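Long-range contacts in DUF5063 domain-containing protein (Bacteroides fragilis, PDB 3NRH), which is of unknown function and folds as a mostly helical domain of the DUF5063 family that assembles as two copies of the chain: residues V19-F23 with I45-L49; F23-E28 with I119-K124; L79-A84 with S113-A117. All blocks are in the same frame, centred on the assembly; numbering follows the deposited sequence.

Overall arrangement
All three contacts are helix pairs inside one DUF5063 domain, and all are largely buried. Interactions 1 and 2 share helix 11-28 and Phe23, whose ring meets helix 35-54 in interaction 1 and helix 112-131 in interaction 2; their centres lie about 9 Å apart. Interactions 2 and 3 share helix 112-131 and touch where Leu79 packs on Tyr120 and Leu27. Chemistry changes along this chain of contacts: interaction 1 is wholly apolar, interaction 2 adds a tyrosine and a lysine gripping one exposed glutamate, and interaction 3, farthest from the centre of the chain, combines leucine packing with a close serine-alanine approach and a water joining an arginine to the serine.

Interaction 1: V19-F23 with I45-L49; sequences VAAEF and ILPLL
Phe23 lays one face of its ring under the CD2 methyl of Leu49, which sits 4.0 Å from the ring centroid and only 14° off the ring normal, a CH-pi contact. The two residues belong to an antiparallel helix pair in this helical domain: the segments 19-23 and 45-49, from helices 11-28 and 35-54, run at 150° to each other with their axes 9.8 Å apart. With CG anti to the backbone N (chi1 170°), the phenylalanine ring reaches along the interface, where Ile45 and Leu46, from the preceding turn of helix 35-54, also meet it. The CG2 branch of Ile45 lies at the ring edge, near its plane, and also packs on Phe23 CB at 3.8 Å. Leu46 brings its CD2 obliquely to CE1.

One turn earlier, Val19 packs beside Leu48 and Leu49 with both of its methyls. Its CG1 meets CD1 of Leu49, so that this leucine divides its two methyls between Val19 and Phe23. The same CD1 also rests near the CA of Ala20. Nothing polar joins the segments.

Around the pair, Ala20 and Phe23 also touch helix 112-131, while Leu46 packs on Leu157, Met161 and Leu164 of helix 135-169. On the side of Pro47 and Leu48 the helix meets Tyr50 and Leu51 of the second subunit, which places this pair next to the dimer interface. The other valine methyl, Val19 CG2, presses against the partner backbone, 3.8 Å from Leu49 N, and also meets the side chain of Leu48, 3.9 Å from its CG.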
# COMPACT_ATOMS: atom_id res chain seq x y z
N VAL A 19 -7.38 -2.13 -12.29
CA VAL A 19 -6.96 -1.08 -11.36
C VAL A 19 -6.08 -0.05 -12.06
O VAL A 19 -6.12 1.13 -11.72
CB VAL A 19 -6.21 -1.66 -10.13
CG1 VAL A 19 -4.96 -2.39 -10.57
CG2 VAL A 19 -5.88 -0.54 -9.14
N ALA A 20 -5.29 -0.49 -13.03
CA ALA A 20 -4.42 0.42 -13.77
C ALA A 20 -5.27 1.46 -14.50
O ALA A 20 -4.95 2.65 -14.49
CB ALA A 20 -3.57 -0.37 -14.77
N ALA A 21 -6.36 1.01 -15.12
CA ALA A 21 -7.24 1.93 -15.83
C ALA A 21 -7.94 2.87 -14.85
O ALA A 21 -8.10 4.06 -15.13
CB ALA A 21 -8.28 1.13 -16.63
N GLU A 22 -8.35 2.34 -13.71
CA GLU A 22 -9.01 3.17 -12.70
C GLU A 22 -8.04 4.24 -12.20
O GLU A 22 -8.43 5.38 -11.97
CB GLU A 22 -9.48 2.31 -11.52
CG GLU A 22 -10.48 1.22 -11.91
CD GLU A 22 -11.91 1.71 -11.95
OE1 GLU A 22 -12.17 2.77 -12.56
OE2 GLU A 22 -12.78 1.02 -11.37
N PHE A 23 -6.78 3.85 -12.04
CA PHE A 23 -5.74 4.77 -11.58
C PHE A 23 -5.52 5.89 -12.60
O PHE A 23 -5.53 7.07 -12.26
CB PHE A 23 -4.42 4.00 -11.36
CG PHE A 23 -3.22 4.89 -11.11
CD1 PHE A 23 -3.07 5.55 -9.90
CD2 PHE A 23 -2.24 5.04 -12.09
CE1 PHE A 23 -1.95 6.36 -9.66
CE2 PHE A 23 -1.12 5.84 -11.86
CZ PHE A 23 -0.97 6.50 -10.64
N ILE A 45 -6.52 3.66 -4.05
CA ILE A 45 -6.10 3.13 -5.35
C ILE A 45 -4.64 2.66 -5.36
O ILE A 45 -4.34 1.59 -5.87
CB ILE A 45 -6.28 4.18 -6.48
CG1 ILE A 45 -7.76 4.55 -6.62
CG2 ILE A 45 -5.76 3.61 -7.80
CD1 ILE A 45 -8.02 5.65 -7.63
N LEU A 46 -3.73 3.44 -4.78
CA LEU A 46 -2.32 3.07 -4.78
C LEU A 46 -2.00 1.71 -4.16
O LEU A 46 -1.27 0.91 -4.76
CB LEU A 46 -1.47 4.15 -4.11
CG LEU A 46 -1.42 5.50 -4.85
CD1 LEU A 46 -0.50 6.44 -4.09
CD2 LEU A 46 -0.93 5.31 -6.27
N PRO A 47 -2.53 1.41 -2.96
CA PRO A 47 -2.20 0.09 -2.40
C PRO A 47 -2.73 -1.06 -3.24
O PRO A 47 -2.12 -2.13 -3.31
CB PRO A 47 -2.80 0.15 -0.99
CG PRO A 47 -3.94 1.13 -1.13
CD PRO A 47 -3.35 2.20 -2.03
N LEU A 48 -3.88 -0.86 -3.87
CA LEU A 48 -4.46 -1.90 -4.70
C LEU A 48 -3.62 -2.07 -5.96
O LEU A 48 -3.41 -3.18 -6.44
CB LEU A 48 -5.90 -1.55 -5.08
CG LEU A 48 -6.64 -2.62 -5.90
CD1 LEU A 48 -6.63 -3.96 -5.17
CD2 LEU A 48 -8.06 -2.16 -6.15
N LEU A 49 -3.13 -0.96 -6.50
CA LEU A 49 -2.30 -0.99 -7.70
C LEU A 49 -0.99 -1.73 -7.40
O LEU A 49 -0.52 -2.54 -8.20
CB LEU A 49 -2.01 0.43 -8.19
CG LEU A 49 -1.17 0.61 -9.46
CD1 LEU A 49 -1.86 -0.03 -10.65
CD2 LEU A 49 -0.95 2.10 -9.72

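Interaction 2: F23-E28 with I119-K124; sequences FCAFLE and IYQDIK
A buried helix-helix interface closed at its rim by a salt bridge joins 23-28 to 119-124, which run roughly antiparallel. At that rim Glu28 OE2 accepts two hydrogen bonds. Tyr120 OH donates to the anti lone pair of Glu28 OE2 at 2.6 Å, and Lys124 NZ meets the same OE2 on the syn side at 3.0 Å, 19° out of the carboxylate plane. Carboxylate and phenol ring stand nearly perpendicular, 79° apart. Lys124 CB lies over the centre of the Tyr120 ring, and a bend at chi2 (65°) then turns the outer chain toward Glu28. Two donors on one oxygen probably stabilise the carboxylate's negative charge.

Deeper in, Cys24 SG lies 4.7 Å from the Tyr120 ring centroid, an oblique sulfur-aromatic contact, and packs on Ile123 CG2 at 3.7 Å. Leu27 CD1 touches Tyr120 CB, while the far end of the Phe23 ring, at CZ, meets Ile119 CG2 at 3.8 Å.

Helix 135-169 backs this interface through Trp153, which touches both Ile119 and Ile123. On another side helix 73-87 presses Leu79 against Leu27 and Tyr120, and Tyr70, just before that helix, makes a cation-pi contact with Lys124.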
# COMPACT_ATOMS: atom_id res chain seq x y z
N PHE A 23 -6.78 3.85 -12.04
CA PHE A 23 -5.74 4.77 -11.58
C PHE A 23 -5.52 5.89 -12.60
O PHE A 23 -5.53 7.07 -12.26
CB PHE A 23 -4.42 4.00 -11.36
CG PHE A 23 -3.22 4.89 -11.11
CD1 PHE A 23 -3.07 5.55 -9.90
CD2 PHE A 23 -2.24 5.04 -12.09
CE1 PHE A 23 -1.95 6.36 -9.66
CE2 PHE A 23 -1.12 5.84 -11.86
CZ PHE A 23 -0.97 6.50 -10.64
N CYS A 24 -5.32 5.52 -13.86
CA CYS A 24 -5.10 6.52 -14.90
C CYS A 24 -6.32 7.44 -15.04
O CYS A 24 -6.16 8.65 -15.17
CB CYS A 24 -4.78 5.86 -16.24
SG CYS A 24 -3.16 5.05 -16.26
N ALA A 25 -7.51 6.87 -15.00
CA ALA A 25 -8.73 7.66 -15.13
C ALA A 25 -8.88 8.64 -13.97
O ALA A 25 -9.29 9.79 -14.17
CB ALA A 25 -9.95 6.74 -15.20
N PHE A 26 -8.54 8.19 -12.77
CA PHE A 26 -8.64 9.05 -11.59
C PHE A 26 -7.75 10.28 -11.72
O PHE A 26 -8.20 11.40 -11.48
CB PHE A 26 -8.23 8.28 -10.33
CG PHE A 26 -8.36 9.08 -9.07
CD1 PHE A 26 -9.62 9.43 -8.58
CD2 PHE A 26 -7.23 9.51 -8.38
CE1 PHE A 26 -9.75 10.20 -7.43
CE2 PHE A 26 -7.35 10.29 -7.23
CZ PHE A 26 -8.61 10.63 -6.76
N LEU A 27 -6.49 10.08 -12.08
CA LEU A 27 -5.56 11.19 -12.22
C LEU A 27 -5.97 12.11 -13.37
O LEU A 27 -5.81 13.33 -13.28
CB LEU A 27 -4.14 10.68 -12.46
CG LEU A 27 -3.51 9.86 -11.34
CD1 LEU A 27 -2.04 9.58 -11.70
CD2 LEU A 27 -3.61 10.60 -10.01
N GLU A 28 -6.50 11.52 -14.43
CA GLU A 28 -6.93 12.30 -15.59
C GLU A 28 -8.13 13.20 -15.28
O GLU A 28 -8.35 14.20 -15.96
CB GLU A 28 -7.25 11.36 -16.75
CG GLU A 28 -6.01 10.72 -17.38
CD GLU A 28 -6.32 9.47 -18.18
OE1 GLU A 28 -7.51 9.10 -18.28
OE2 GLU A 28 -5.37 8.85 -18.70
N ILE A 119 4.60 7.61 -12.34
CA ILE A 119 3.95 6.30 -12.28
C ILE A 119 2.95 6.21 -13.44
O ILE A 119 2.88 5.20 -14.14
CB ILE A 119 3.22 6.11 -10.93
CG1 ILE A 119 4.24 6.14 -9.79
CG2 ILE A 119 2.43 4.81 -10.92
CD1 ILE A 119 3.60 6.19 -8.41
N TYR A 120 2.21 7.30 -13.64
CA TYR A 120 1.22 7.39 -14.71
C TYR A 120 1.86 7.10 -16.07
O TYR A 120 1.27 6.41 -16.90
CB TYR A 120 0.60 8.79 -14.71
CG TYR A 120 -0.37 9.07 -15.84
CD1 TYR A 120 -1.72 8.73 -15.73
CD2 TYR A 120 0.07 9.68 -17.02
CE1 TYR A 120 -2.62 9.00 -16.78
CE2 TYR A 120 -0.82 9.95 -18.06
CZ TYR A 120 -2.16 9.61 -17.94
OH TYR A 120 -3.02 9.86 -18.98
N GLN A 121 3.06 7.62 -16.31
CA GLN A 121 3.72 7.39 -17.58
C GLN A 121 3.84 5.89 -17.86
O GLN A 121 3.55 5.44 -18.97
CB GLN A 121 5.10 8.03 -17.61
CG GLN A 121 5.75 8.04 -18.99
CD GLN A 121 7.09 8.74 -19.00
OE1 GLN A 121 7.25 9.80 -18.41
NE2 GLN A 121 8.07 8.14 -19.67
N ASP A 122 4.28 5.12 -16.88
CA ASP A 122 4.41 3.68 -17.09
C ASP A 122 3.07 2.96 -17.19
O ASP A 122 2.88 2.12 -18.06
CB ASP A 122 5.25 3.04 -15.99
CG ASP A 122 6.70 2.83 -16.42
OD1 ASP A 122 6.93 2.13 -17.44
OD2 ASP A 122 7.60 3.35 -15.75
N ILE A 123 2.14 3.30 -16.30
CA ILE A 123 0.83 2.64 -16.31
C ILE A 123 0.00 2.98 -17.55
O ILE A 123 -0.56 2.09 -18.19
CB ILE A 123 0.02 2.99 -15.05
CG1 ILE A 123 0.85 2.70 -13.80
CG2 ILE A 123 -1.28 2.17 -15.02
CD1 ILE A 123 1.30 1.26 -13.68
N LYS A 124 -0.06 4.27 -17.90
CA LYS A 124 -0.83 4.71 -19.06
C LYS A 124 -0.32 4.12 -20.37
O LYS A 124 -1.10 3.72 -21.23
CB LYS A 124 -0.83 6.24 -19.14
CG LYS A 124 -1.64 6.82 -20.30
CD LYS A 124 -3.13 6.52 -20.16
CE LYS A 124 -3.94 7.20 -21.27
NZ LYS A 124 -5.41 7.01 -21.08

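Interaction 3: L79-A84 with S113-A117; sequences LRINLA and SEDLA
Van der Waals packing at close range carries most of the contact between Leu79-Ala84 and Ser113-Ala117, two helical segments running roughly antiparallel at 139°. Their axes come within 8.5 Å, and the closest backbone approach is at Ala84 and Ser113, whose CA atoms lie 5.2 Å apart. There the small side chains let the helices close up: Ser113 CB stands 3.5 Å from Arg80 O and the same distance from Ala84 N, touching a backbone hydrogen-bonded pair of the facing helix. Ala84 CB in turn sits beside Ser113 OG.

The apolar contacts come from the buried Leu83 and Leu79 and from the Arg80 methylenes. Leu83 packs its CB on Ser113 CB and sends CD1 to Leu116 CB at 3.7 Å, the two leucine side chains crossing at about a right angle. A turn back along the first helix, Leu79 CD2 rests 4.1 Å from Ala117 CA, and the Arg80 CB methylene meets the Ala117 methyl at the same distance.

Polar links run through a water and through neighbours. Arg80 leaves its helix extended, then bends at chi3 (64°), which brings the guanidinium over to a water lying in its plane, at its edge. This water accepts from Arg80 NH1 at 3.0 Å and donates to Ser113 OG at 2.8 Å. The arginine also forms a salt bridge from NH2 to Glu77 OE1, and the serine hydroxyl is hydrogen-bonded to Asp91 OD2, so both ends of the bridge have a second anchor.

Helices 73-87 and 112-131 are joined in the chain through the antiparallel strands 92-94 and 109-111. Phe38 of helix 35-54 touches both Leu83 and Leu116, and Thr160 of helix 135-169 also packs on Leu116.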
# COMPACT_ATOMS: atom_id res chain seq x y z
N LEU A 79 -0.46 17.02 -16.81
CA LEU A 79 -0.93 16.23 -15.67
C LEU A 79 -0.19 16.63 -14.40
O LEU A 79 -0.81 16.84 -13.35
CB LEU A 79 -0.71 14.74 -15.91
CG LEU A 79 -1.02 13.83 -14.71
CD1 LEU A 79 -2.49 13.94 -14.34
CD2 LEU A 79 -0.66 12.40 -15.04
N ARG A 80 1.13 16.74 -14.49
CA ARG A 80 1.93 17.11 -13.32
C ARG A 80 1.48 18.44 -12.75
O ARG A 80 1.29 18.58 -11.54
CB ARG A 80 3.41 17.19 -13.69
CG ARG A 80 4.31 17.60 -12.51
CD ARG A 80 5.77 17.76 -12.94
NE ARG A 80 5.95 18.86 -13.89
CZ ARG A 80 5.82 20.15 -13.59
NH1 ARG A 80 5.52 20.52 -12.35
NH2 ARG A 80 6.00 21.07 -14.53
N ILE A 81 1.30 19.43 -13.62
CA ILE A 81 0.87 20.75 -13.18
C ILE A 81 -0.51 20.72 -12.52
O ILE A 81 -0.73 21.39 -11.51
CB ILE A 81 0.87 21.75 -14.36
CG1 ILE A 81 2.32 21.97 -14.83
CG2 ILE A 81 0.25 23.07 -13.94
CD1 ILE A 81 2.44 22.80 -16.09
N ASN A 82 -1.44 19.95 -13.08
CA ASN A 82 -2.77 19.87 -12.50
C ASN A 82 -2.73 19.23 -11.12
O ASN A 82 -3.42 19.67 -10.20
CB ASN A 82 -3.72 19.08 -13.41
CG ASN A 82 -3.99 19.79 -14.72
OD1 ASN A 82 -4.12 21.02 -14.75
ND2 ASN A 82 -4.07 19.03 -15.80
N LEU A 83 -1.93 18.18 -10.98
CA LEU A 83 -1.82 17.51 -9.69
C LEU A 83 -1.17 18.44 -8.68
O LEU A 83 -1.57 18.49 -7.52
CB LEU A 83 -1.01 16.22 -9.83
CG LEU A 83 -1.63 15.18 -10.78
CD1 LEU A 83 -0.78 13.92 -10.79
CD2 LEU A 83 -3.05 14.87 -10.32
N ALA A 84 -0.16 19.18 -9.14
CA ALA A 84 0.53 20.11 -8.26
C ALA A 84 -0.44 21.18 -7.76
O ALA A 84 -0.38 21.59 -6.60
CB ALA A 84 1.71 20.76 -9.01
N SER A 113 3.17 15.28 -6.95
CA SER A 113 2.71 15.43 -8.33
C SER A 113 3.66 14.80 -9.34
O SER A 113 3.22 14.18 -10.31
CB SER A 113 2.51 16.92 -8.65
OG SER A 113 3.71 17.64 -8.49
N GLU A 114 4.97 14.95 -9.13
CA GLU A 114 5.94 14.38 -10.05
C GLU A 114 5.96 12.86 -9.94
O GLU A 114 6.04 12.17 -10.95
CB GLU A 114 7.34 14.94 -9.78
CG GLU A 114 8.32 14.66 -10.90
CD GLU A 114 9.69 15.27 -10.66
OE1 GLU A 114 9.75 16.44 -10.23
OE2 GLU A 114 10.70 14.58 -10.91
N ASP A 115 5.88 12.35 -8.71
CA ASP A 115 5.86 10.90 -8.49
C ASP A 115 4.66 10.29 -9.20
O ASP A 115 4.78 9.29 -9.92
CB ASP A 115 5.74 10.56 -7.00
CG ASP A 115 7.02 10.84 -6.23
OD1 ASP A 115 8.09 10.37 -6.65
OD2 ASP A 115 6.94 11.51 -5.18
N LEU A 116 3.48 10.89 -9.00
CA LEU A 116 2.27 10.38 -9.62
C LEU A 116 2.33 10.43 -11.14
O LEU A 116 1.94 9.48 -11.81
CB LEU A 116 1.04 11.14 -9.11
CG LEU A 116 0.73 10.93 -7.62
CD1 LEU A 116 -0.44 11.82 -7.20
CD2 LEU A 116 0.39 9.46 -7.38
N ALA A 117 2.84 11.54 -11.68
CA ALA A 117 2.95 11.67 -13.13
C ALA A 117 3.93 10.62 -13.67
O ALA A 117 3.71 10.05 -14.74
CB ALA A 117 3.41 13.08 -13.50
O HOH W 1 5.67 19.21 -9.66